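Local coordinates for Non-canonical purine NTP pyrophosphatase (Staphylococcus aureus, PDB 4BNQ), which probably hydrolyses non-canonical purine nucleoside triphosphates such as XTP, dITP and ITP to their monophosphates and diphosphate, with magnesium, keeping them out of DNA and RNA, at residues Arg86-Asn91 with Ile98-Asn103; Ser69-Phe74 with Gly137-Gly142; Val157-Lys162 with Gly173-Arg178; Cys117-Ser122 with Arg179-Leu184. All coordinates share one frame; numbering follows the deposited sequence.

Interaction 1: Arg86-Asn91 with Ile98-Asn103; sequences RYAGEN and IEKLLN
Lys100 lays its side chain across one face of the Tyr87 ring, the two side chains running at about a right angle to each other. Lys100 CD sits over the face, 3.9 Å from the Tyr87 ring centroid, which makes a CH-pi contact. The ammonium Lys100 NZ lies 4.2 Å from that Tyr87 centroid and 19° off the normal, close enough for a cation-pi interaction. Lys100 NZ also donates a hydrogen bond of 2.9 Å to Tyr87 O, so the carbonyl and the ring of a single residue grip the same cation. The bond approaches from outside the carbonyl plane, tilted by 32°. An extended chain from CB to NZ, with CG anti to the backbone N (chi1 -178°), gives Lys100 the span for both contacts. At the ring's edge, near its plane, stands the backbone of Leu101, with Leu101 N 3.7 Å from Tyr87 CE2. In the Ham1 fold this pairs the loop that follows strand 79-80 with the helix 94-104 to which it leads. Ala88 borders the lysine, its CA 4.0 Å from Lys100 CD. Farther out, Asn97 OD1 accepts a hydrogen bond from Ala88 N and so ties down the loop, while Tyr87 OH makes a weak hydrogen bond with Glu79. The Tyr87 side chain also touches Tyr151, a predicted substrate-binding residue.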
# COMPACT_ATOMS: atom_id res chain seq x y z
N ARG A 86 17.00 -16.53 -8.48
CA ARG A 86 18.09 -17.43 -8.84
C ARG A 86 19.27 -17.19 -7.91
O ARG A 86 20.42 -17.46 -8.26
CB ARG A 86 18.49 -17.21 -10.30
CG ARG A 86 18.79 -15.74 -10.61
CD ARG A 86 19.28 -15.49 -12.03
NE ARG A 86 19.75 -14.11 -12.17
CZ ARG A 86 18.99 -13.08 -12.55
NH1 ARG A 86 17.71 -13.27 -12.85
NH2 ARG A 86 19.51 -11.86 -12.63
N TYR A 87 18.97 -16.71 -6.71
CA TYR A 87 19.97 -16.35 -5.72
C TYR A 87 21.05 -17.42 -5.52
O TYR A 87 22.24 -17.11 -5.43
CB TYR A 87 19.26 -16.06 -4.38
CG TYR A 87 20.12 -15.38 -3.35
CD1 TYR A 87 20.98 -14.35 -3.70
CD2 TYR A 87 20.05 -15.75 -2.01
CE1 TYR A 87 21.77 -13.70 -2.75
CE2 TYR A 87 20.84 -15.11 -1.05
CZ TYR A 87 21.69 -14.09 -1.43
OH TYR A 87 22.47 -13.46 -0.48
N ALA A 88 20.64 -18.68 -5.44
CA ALA A 88 21.58 -19.74 -5.11
C ALA A 88 22.10 -20.46 -6.35
O ALA A 88 23.05 -21.23 -6.26
CB ALA A 88 20.95 -20.74 -4.14
N GLY A 89 21.48 -20.20 -7.50
CA GLY A 89 21.88 -20.81 -8.75
C GLY A 89 20.82 -20.67 -9.82
O GLY A 89 19.73 -20.17 -9.55
N GLU A 90 21.12 -21.14 -11.02
CA GLU A 90 20.22 -21.00 -12.16
C GLU A 90 19.07 -22.00 -12.18
O GLU A 90 18.07 -21.79 -12.86
CB GLU A 90 21.01 -21.09 -13.48
CG GLU A 90 21.99 -19.93 -13.69
CD GLU A 90 21.29 -18.58 -13.73
OE1 GLU A 90 20.17 -18.51 -14.27
OE2 GLU A 90 21.87 -17.59 -13.22
N ASN A 91 19.22 -23.08 -11.42
CA ASN A 91 18.14 -24.05 -11.27
C ASN A 91 16.91 -23.46 -10.53
O ASN A 91 15.84 -24.07 -10.51
CB ASN A 91 18.64 -25.29 -10.52
CG ASN A 91 18.80 -25.05 -9.03
OD1 ASN A 91 19.08 -23.93 -8.58
ND2 ASN A 91 18.62 -26.12 -8.24
N ILE A 98 16.66 -20.07 0.01
CA ILE A 98 16.39 -19.80 1.41
C ILE A 98 17.61 -20.14 2.26
O ILE A 98 18.01 -19.36 3.13
CB ILE A 98 15.16 -20.59 1.94
CG1 ILE A 98 13.87 -20.05 1.30
CG2 ILE A 98 15.09 -20.55 3.45
CD1 ILE A 98 12.62 -20.92 1.57
N GLU A 99 18.21 -21.30 1.99
CA GLU A 99 19.37 -21.76 2.77
C GLU A 99 20.53 -20.80 2.63
O GLU A 99 21.16 -20.43 3.62
CB GLU A 99 19.77 -23.18 2.39
CG GLU A 99 18.73 -24.23 2.76
CD GLU A 99 18.29 -24.14 4.22
OE1 GLU A 99 19.12 -23.78 5.09
OE2 GLU A 99 17.11 -24.43 4.52
N LYS A 100 20.79 -20.36 1.41
CA LYS A 100 21.83 -19.36 1.19
C LYS A 100 21.57 -18.07 1.97
O LYS A 100 22.43 -17.62 2.73
CB LYS A 100 21.97 -19.02 -0.29
CG LYS A 100 23.09 -18.02 -0.53
CD LYS A 100 23.26 -17.75 -2.02
CE LYS A 100 24.31 -16.69 -2.28
NZ LYS A 100 24.47 -16.49 -3.73
N LEU A 101 20.39 -17.49 1.79
CA LEU A 101 20.04 -16.28 2.52
C LEU A 101 20.17 -16.47 4.02
O LEU A 101 20.75 -15.62 4.70
CB LEU A 101 18.63 -15.83 2.16
CG LEU A 101 18.21 -14.53 2.84
CD1 LEU A 101 19.24 -13.46 2.60
CD2 LEU A 101 16.89 -14.09 2.28
N LEU A 102 19.66 -17.57 4.56
CA LEU A 102 19.80 -17.82 5.99
C LEU A 102 21.28 -17.90 6.43
O LEU A 102 21.66 -17.27 7.42
CB LEU A 102 19.03 -19.07 6.41
CG LEU A 102 17.51 -18.88 6.44
CD1 LEU A 102 16.80 -20.17 6.81
CD2 LEU A 102 17.18 -17.78 7.44
N ASN A 103 22.09 -18.66 5.69
CA ASN A 103 23.52 -18.80 6.00
C ASN A 103 24.21 -17.45 6.04
O ASN A 103 24.97 -17.17 6.97
CB ASN A 103 24.23 -19.69 4.99
CG ASN A 103 23.92 -21.16 5.18
OD1 ASN A 103 23.47 -21.57 6.25
ND2 ASN A 103 24.19 -21.97 4.15

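Interaction 2: Ser69-Phe74 with Gly137-Gly142; sequences SGLEVF and GEIADG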
# COMPACT_ATOMS: atom_id res chain seq x y z
N SER A 69 9.30 -9.65 -8.91
CA SER A 69 9.30 -9.40 -7.48
C SER A 69 10.58 -9.93 -6.86
O SER A 69 11.26 -10.76 -7.44
CB SER A 69 8.12 -10.10 -6.82
OG SER A 69 6.87 -9.73 -7.39
N GLY A 70 10.89 -9.46 -5.66
CA GLY A 70 12.06 -9.93 -4.95
C GLY A 70 12.09 -9.49 -3.49
O GLY A 70 11.18 -8.83 -3.00
N LEU A 71 13.16 -9.89 -2.82
CA LEU A 71 13.34 -9.63 -1.41
C LEU A 71 14.62 -8.82 -1.23
O LEU A 71 15.67 -9.18 -1.77
CB LEU A 71 13.46 -10.97 -0.70
CG LEU A 71 13.82 -11.02 0.78
CD1 LEU A 71 12.74 -10.35 1.61
CD2 LEU A 71 13.95 -12.48 1.16
N GLU A 72 14.52 -7.72 -0.50
CA GLU A 72 15.66 -6.85 -0.24
C GLU A 72 15.93 -6.89 1.26
O GLU A 72 15.09 -6.48 2.06
CB GLU A 72 15.35 -5.41 -0.69
CG GLU A 72 15.09 -5.28 -2.19
CD GLU A 72 14.73 -3.87 -2.61
OE1 GLU A 72 14.41 -3.02 -1.73
OE2 GLU A 72 14.75 -3.60 -3.83
N VAL A 73 17.09 -7.40 1.65
CA VAL A 73 17.41 -7.50 3.08
C VAL A 73 18.35 -6.38 3.52
O VAL A 73 19.48 -6.29 3.04
CB VAL A 73 18.08 -8.84 3.41
CG1 VAL A 73 18.39 -8.92 4.91
CG2 VAL A 73 17.21 -10.00 2.96
N PHE A 74 17.90 -5.54 4.44
CA PHE A 74 18.67 -4.39 4.90
C PHE A 74 20.15 -4.74 5.16
O PHE A 74 21.05 -4.21 4.49
CB PHE A 74 18.02 -3.78 6.15
CG PHE A 74 18.65 -2.47 6.60
CD1 PHE A 74 19.91 -2.44 7.18
CD2 PHE A 74 17.96 -1.27 6.44
CE1 PHE A 74 20.49 -1.24 7.58
CE2 PHE A 74 18.54 -0.07 6.85
CZ PHE A 74 19.80 -0.07 7.42
N GLY A 137 8.94 -6.56 6.69
CA GLY A 137 9.02 -7.66 7.62
C GLY A 137 10.46 -7.88 8.07
O GLY A 137 11.31 -7.00 7.94
N GLU A 138 10.72 -9.07 8.61
CA GLU A 138 12.02 -9.42 9.13
C GLU A 138 12.29 -10.80 8.64
O GLU A 138 11.34 -11.54 8.35
CB GLU A 138 12.00 -9.42 10.67
CG GLU A 138 11.75 -8.05 11.28
CD GLU A 138 11.69 -8.07 12.80
OE1 GLU A 138 11.16 -9.06 13.36
OE2 GLU A 138 12.16 -7.10 13.44
N ILE A 139 13.56 -11.17 8.54
CA ILE A 139 13.90 -12.52 8.13
C ILE A 139 13.93 -13.34 9.41
O ILE A 139 14.64 -13.00 10.35
CB ILE A 139 15.26 -12.58 7.43
CG1 ILE A 139 15.28 -11.66 6.21
CG2 ILE A 139 15.61 -14.04 7.07
CD1 ILE A 139 14.25 -12.01 5.15
N ALA A 140 13.14 -14.41 9.46
CA ALA A 140 13.09 -15.25 10.66
C ALA A 140 14.36 -16.08 10.80
O ALA A 140 15.26 -16.02 9.95
CB ALA A 140 11.88 -16.15 10.64
N ASP A 141 14.43 -16.86 11.87
CA ASP A 141 15.60 -17.70 12.10
C ASP A 141 15.43 -19.09 11.48
O ASP A 141 16.21 -20.00 11.75
CB ASP A 141 15.89 -17.82 13.60
CG ASP A 141 14.76 -18.48 14.36
OD1 ASP A 141 13.73 -18.79 13.74
OD2 ASP A 141 14.90 -18.69 15.58
N GLY A 142 14.42 -19.27 10.65
CA GLY A 142 14.16 -20.58 10.08
C GLY A 142 12.88 -20.59 9.28
O GLY A 142 12.27 -19.53 9.08
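Ile139 turns its CG1 branch anti to its own carbonyl carbon (chi1 -57°), which sends CG1 and CD1 toward two hydrophobic side chains of strand 64-73. Leu71 answers with CG anti to the backbone N (chi1 173°), and the two residues reach toward each other tip to tip. These segments belong to strands 64-73 and 126-139 of the antiparallel sheet of the Ham1 fold, which are not neighbours: strand 112-123 runs between them. The backbones accordingly stay well apart, with 7.9 Å between Val73 CA and Ile139 CA at their nearest, and contact is made by side chains above the intervening strand. Ala113 of that strand touches both Leu71 and Ile139, consistent with a small residue beneath the bridge. Helix 94-104 lies against the same face, placing Leu101 on Leu71 and Val73, and Leu102 on Ile139. All three bridging residues are buried, and their meeting is purely apolar. Leu71 also touches Tyr151, predicted to bind substrate, which puts this part of the core next to the probable nucleotide site. Val73 comes in across Ile139 at about a right angle, its CG2 methyl 4.1 Å from Ile139 CG1, while Leu71 CD2 lies 4.0 Å from Ile139 CD1.

Interaction 3: Val157-Lys162 with Gly173-Arg178; sequences VPKLDK and GQISHR. With PO4 (phosphate ion), chain E.
Lys159 sends its side chain from CB toward Ile175, and the path is bent at chi3 (-65°). Lys159 CG lies 4.2 Å from phosphate O4 and Lys159 CD 3.7 Å, CE comes closer to that oxygen, and Lys159 NZ donates a 2.9 Å hydrogen bond to O4. The tip has further neighbours: Lys159 NZ is 4.3 Å from Ile175 CG2, and it makes a weak hydrogen bond to a water, at 2.9 Å, which in turn donates to Ile175 O. The phosphate, probably from the crystallisation liquor, is also bound by Ser136 OG of this chain and Ser136 OG of the second subunit, so the ammonium group serves an anion held between the two chains.

Alongside, Leu160 meets Ile175 tip to tip, with Leu160 CD2 4.0 Å from both CD1 and CG1 of Ile175. Met164 also touches Ile175, and Leu167 touches Leu160. The loop beneath is compact: Leu160 N bonds to Val157 O at 2.8 Å, and Asp161 and Lys162 both face Val157, a G1 beta bulge. This loop joins strands 155-157 and 162-163 at the end of this chain's antiparallel sheet and packs on the end of helix 169-175, just before His177 and Arg178 of the predicted substrate site.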
# COMPACT_ATOMS: atom_id res chain seq x y z
N VAL A 157 6.17 -11.41 9.36
CA VAL A 157 5.44 -10.15 9.28
C VAL A 157 4.98 -9.74 10.67
O VAL A 157 3.99 -10.28 11.17
CB VAL A 157 4.20 -10.29 8.37
CG1 VAL A 157 3.50 -8.96 8.21
CG2 VAL A 157 4.60 -10.84 6.98
N PRO A 158 5.70 -8.77 11.29
CA PRO A 158 5.45 -8.35 12.68
C PRO A 158 3.99 -7.98 12.93
O PRO A 158 3.43 -8.45 13.92
CB PRO A 158 6.36 -7.12 12.84
CG PRO A 158 7.48 -7.37 11.89
CD PRO A 158 6.78 -7.98 10.68
N LYS A 159 3.39 -7.18 12.04
CA LYS A 159 1.95 -6.87 12.03
C LYS A 159 1.08 -8.06 12.35
O LYS A 159 -0.01 -7.91 12.88
CB LYS A 159 1.52 -6.53 10.60
CG LYS A 159 1.58 -5.10 10.21
CD LYS A 159 0.69 -4.86 8.99
CE LYS A 159 1.17 -5.58 7.76
NZ LYS A 159 0.77 -4.82 6.55
N LEU A 160 1.51 -9.24 11.94
CA LEU A 160 0.62 -10.40 11.98
C LEU A 160 1.17 -11.44 12.94
O LEU A 160 0.52 -12.44 13.20
CB LEU A 160 0.46 -10.99 10.58
CG LEU A 160 -0.76 -10.62 9.72
CD1 LEU A 160 -1.16 -9.20 9.92
CD2 LEU A 160 -0.47 -10.85 8.25
N ASP A 161 2.36 -11.18 13.46
CA ASP A 161 3.14 -12.18 14.21
C ASP A 161 3.18 -13.55 13.49
O ASP A 161 3.03 -14.59 14.11
CB ASP A 161 2.59 -12.33 15.63
CG ASP A 161 3.52 -13.13 16.52
OD1 ASP A 161 4.72 -13.23 16.20
OD2 ASP A 161 3.05 -13.67 17.55
N LYS A 162 3.37 -13.52 12.17
CA LYS A 162 3.42 -14.75 11.37
C LYS A 162 4.35 -14.56 10.18
O LYS A 162 4.61 -13.43 9.76
CB LYS A 162 2.02 -15.13 10.86
CG LYS A 162 1.09 -15.73 11.92
CD LYS A 162 -0.18 -16.27 11.28
CE LYS A 162 -1.31 -16.40 12.29
NZ LYS A 162 -0.86 -17.12 13.51
N GLY A 173 -3.22 -12.59 0.52
CA GLY A 173 -3.78 -11.71 -0.48
C GLY A 173 -4.31 -10.37 0.02
O GLY A 173 -4.60 -9.49 -0.78
N GLN A 174 -4.44 -10.22 1.33
CA GLN A 174 -4.90 -8.96 1.89
C GLN A 174 -3.72 -8.01 2.12
O GLN A 174 -3.91 -6.80 2.20
CB GLN A 174 -5.60 -9.20 3.23
CG GLN A 174 -6.91 -9.98 3.16
CD GLN A 174 -7.96 -9.29 2.32
OE1 GLN A 174 -8.62 -8.34 2.77
NE2 GLN A 174 -8.13 -9.75 1.08
N ILE A 175 -2.52 -8.57 2.27
CA ILE A 175 -1.40 -7.76 2.74
C ILE A 175 -0.09 -7.85 1.96
O ILE A 175 0.85 -7.14 2.28
CB ILE A 175 -1.09 -8.02 4.23
CG1 ILE A 175 -0.75 -9.49 4.46
CG2 ILE A 175 -2.27 -7.58 5.12
CD1 ILE A 175 0.73 -9.72 4.63
N SER A 176 -0.02 -8.71 0.95
CA SER A 176 1.26 -8.92 0.28
C SER A 176 1.65 -7.70 -0.55
O SER A 176 0.81 -6.86 -0.88
CB SER A 176 1.21 -10.16 -0.61
OG SER A 176 0.46 -9.88 -1.80
N HIS A 177 2.93 -7.63 -0.88
CA HIS A 177 3.48 -6.65 -1.80
C HIS A 177 2.78 -6.70 -3.17
O HIS A 177 2.61 -5.67 -3.84
CB HIS A 177 4.99 -6.89 -1.96
CG HIS A 177 5.35 -8.30 -2.32
ND1 HIS A 177 4.96 -9.39 -1.54
CD2 HIS A 177 6.06 -8.81 -3.33
CE1 HIS A 177 5.41 -10.49 -2.10
NE2 HIS A 177 6.10 -10.18 -3.18
N ARG A 178 2.38 -7.90 -3.57
CA ARG A 178 1.69 -8.09 -4.84
C ARG A 178 0.25 -7.57 -4.73
O ARG A 178 -0.26 -6.99 -5.66
CB ARG A 178 1.71 -9.57 -5.21
CG ARG A 178 1.15 -9.91 -6.59
CD ARG A 178 1.89 -11.13 -7.21
NE ARG A 178 2.42 -12.01 -6.19
CZ ARG A 178 3.70 -12.29 -6.00
NH1 ARG A 178 4.64 -11.78 -6.79
NH2 ARG A 178 4.03 -13.08 -5.00
P PO4 E . 3.86 -2.04 6.21
O1 PO4 E . 2.97 -0.82 6.29
O2 PO4 E . 5.13 -1.77 6.99
O3 PO4 E . 4.24 -2.35 4.78
O4 PO4 E . 3.13 -3.23 6.81
O HOH W 1 0.54 -4.57 3.67

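Interaction 4: Cys117-Ser122 with Arg179-Leu184; sequences CVISMS and RNAINL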
# COMPACT_ATOMS: atom_id res chain seq x y z
N CYS A 117 7.17 -5.85 -5.21
CA CYS A 117 6.51 -6.35 -6.40
C CYS A 117 6.22 -5.24 -7.39
O CYS A 117 5.54 -4.25 -7.05
CB CYS A 117 5.19 -7.04 -6.05
SG CYS A 117 4.17 -7.34 -7.54
N VAL A 118 6.73 -5.39 -8.61
CA VAL A 118 6.39 -4.49 -9.70
C VAL A 118 5.57 -5.20 -10.76
O VAL A 118 5.99 -6.21 -11.30
CB VAL A 118 7.62 -3.89 -10.37
CG1 VAL A 118 7.19 -3.06 -11.58
CG2 VAL A 118 8.41 -3.04 -9.38
N ILE A 119 4.38 -4.67 -11.03
CA ILE A 119 3.47 -5.20 -12.04
C ILE A 119 3.55 -4.29 -13.26
O ILE A 119 3.38 -3.08 -13.12
CB ILE A 119 2.02 -5.17 -11.53
CG1 ILE A 119 1.85 -6.08 -10.31
CG2 ILE A 119 1.02 -5.59 -12.61
CD1 ILE A 119 1.97 -7.58 -10.60
N SER A 120 3.80 -4.82 -14.45
CA SER A 120 3.68 -3.99 -15.64
C SER A 120 2.55 -4.45 -16.56
O SER A 120 2.37 -5.65 -16.79
CB SER A 120 4.99 -3.92 -16.42
OG SER A 120 5.25 -5.15 -17.04
N MET A 121 1.78 -3.50 -17.08
CA MET A 121 0.71 -3.82 -18.03
C MET A 121 1.12 -3.37 -19.43
O MET A 121 1.59 -2.26 -19.63
CB MET A 121 -0.59 -3.13 -17.61
CG MET A 121 -1.77 -3.38 -18.56
SD MET A 121 -3.35 -2.72 -17.92
CE MET A 121 -4.10 -4.29 -17.62
N SER A 122 0.95 -4.26 -20.40
CA SER A 122 1.31 -3.93 -21.77
C SER A 122 0.24 -4.43 -22.70
O SER A 122 -0.47 -5.40 -22.40
CB SER A 122 2.65 -4.54 -22.14
OG SER A 122 3.64 -4.10 -21.23
N ARG A 179 -0.39 -7.77 -3.58
CA ARG A 179 -1.71 -7.17 -3.37
C ARG A 179 -1.61 -5.66 -3.48
O ARG A 179 -2.46 -5.02 -4.09
CB ARG A 179 -2.28 -7.55 -2.00
CG ARG A 179 -3.53 -6.76 -1.63
CD ARG A 179 -4.66 -7.00 -2.63
NE ARG A 179 -5.76 -6.06 -2.46
CZ ARG A 179 -6.91 -6.36 -1.88
NH1 ARG A 179 -7.11 -7.58 -1.40
NH2 ARG A 179 -7.86 -5.44 -1.77
N ASN A 180 -0.55 -5.08 -2.91
CA ASN A 180 -0.41 -3.62 -2.92
C ASN A 180 -0.18 -3.07 -4.32
O ASN A 180 -0.71 -2.02 -4.65
CB ASN A 180 0.70 -3.16 -1.98
CG ASN A 180 0.30 -3.23 -0.53
OD1 ASN A 180 -0.89 -3.22 -0.21
ND2 ASN A 180 1.28 -3.32 0.36
N ALA A 181 0.62 -3.76 -5.12
CA ALA A 181 0.85 -3.35 -6.50
C ALA A 181 -0.43 -3.43 -7.31
O ALA A 181 -0.70 -2.56 -8.13
CB ALA A 181 1.90 -4.23 -7.13
N ILE A 182 -1.19 -4.50 -7.11
CA ILE A 182 -2.40 -4.72 -7.88
C ILE A 182 -3.46 -3.67 -7.52
O ILE A 182 -4.25 -3.30 -8.38
CB ILE A 182 -2.96 -6.14 -7.69
CG1 ILE A 182 -2.03 -7.16 -8.33
CG2 ILE A 182 -4.33 -6.27 -8.33
CD1 ILE A 182 -1.97 -7.08 -9.85
N ASN A 183 -3.45 -3.19 -6.27
CA ASN A 183 -4.41 -2.14 -5.85
C ASN A 183 -4.22 -0.87 -6.66
O ASN A 183 -5.20 -0.23 -7.06
CB ASN A 183 -4.29 -1.82 -4.35
CG ASN A 183 -4.93 -2.88 -3.46
OD1 ASN A 183 -5.77 -3.66 -3.90
ND2 ASN A 183 -4.53 -2.89 -2.18
N LEU A 184 -2.96 -0.53 -6.92
CA LEU A 184 -2.64 0.59 -7.79
C LEU A 184 -3.09 0.29 -9.22
O LEU A 184 -3.58 1.18 -9.92
CB LEU A 184 -1.14 0.91 -7.76
CG LEU A 184 -0.54 1.42 -6.44
CD1 LEU A 184 1.00 1.31 -6.45
CD2 LEU A 184 -0.97 2.86 -6.17
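Ala181 presses its CB methyl against strand 112-123 at the tightest point of this contact, 3.6 Å from Cys117 O and 3.7 Å from Ile119 CG1. Cys117 SG approaches the same methyl at 3.9 Å, so a single small side chain is met by a carbonyl oxygen, a sulfur and a methylene. With chi1 at -63°, Ile119 swings CG1 to the side of its backbone N, toward the helix. There the branch also encounters Ile182, whose CB starts off to one side but whose CD1 comes back to lie 4.0 Å from Ile119 CG1. The two isoleucines cross obliquely. This is an alpha/beta packing layer of the Ham1 fold: helix 177-191 lies on the antiparallel sheet, and the axes of strand segment 117-122 and helix segment 179-184 come within 7.8 Å and run 34° apart in direction. Such a close approach fits the alanine at the nearest pair, Ile119 and Ala181. Phe17 of helix 11-20 covers Ile119 and Ile182 together, and Cys117 touches His177 and Ser69, both predicted to bind substrate.

The less buried side of the helix is largely polar. Arg179 CB points away from the strand, and Arg179 NE donates to Asn183 OD1 at 2.8 Å with an N-H...O angle of 161°; the acceptor lies near the guanidinium plane. Arg179 NH1 hydrogen-bonds to Gly173 O, and Asn180 ND2 to Thr134 O. Asn183 and Leu184 pack against Leu184 and Asn183 of the second subunit, respectively.

Interactions 1 and 2 have centres 13 Å apart and share a hydrophobic layer, since Leu101 of helix 94-104 reaches Leu71 and Val73. Interactions 3 and 4, 17 Å apart, are joined through helix 177-191. Centres 1 and 4 are 26 Å apart, on opposite sides of the chain's centre. Interactions 2 and 4 both use the antiparallel sheet, and their segments alternate along the chain, with strands 64-73, 112-123 and 126-139 preceding helix 177-191, which packs back on 112-123. Both segments of interaction 1 lie between those of interaction 2, and both of interaction 3 between those of interaction 4. Ser69, Cys117, His177 and Arg178 meet where interactions 2, 3 and 4 touch, at the predicted substrate site.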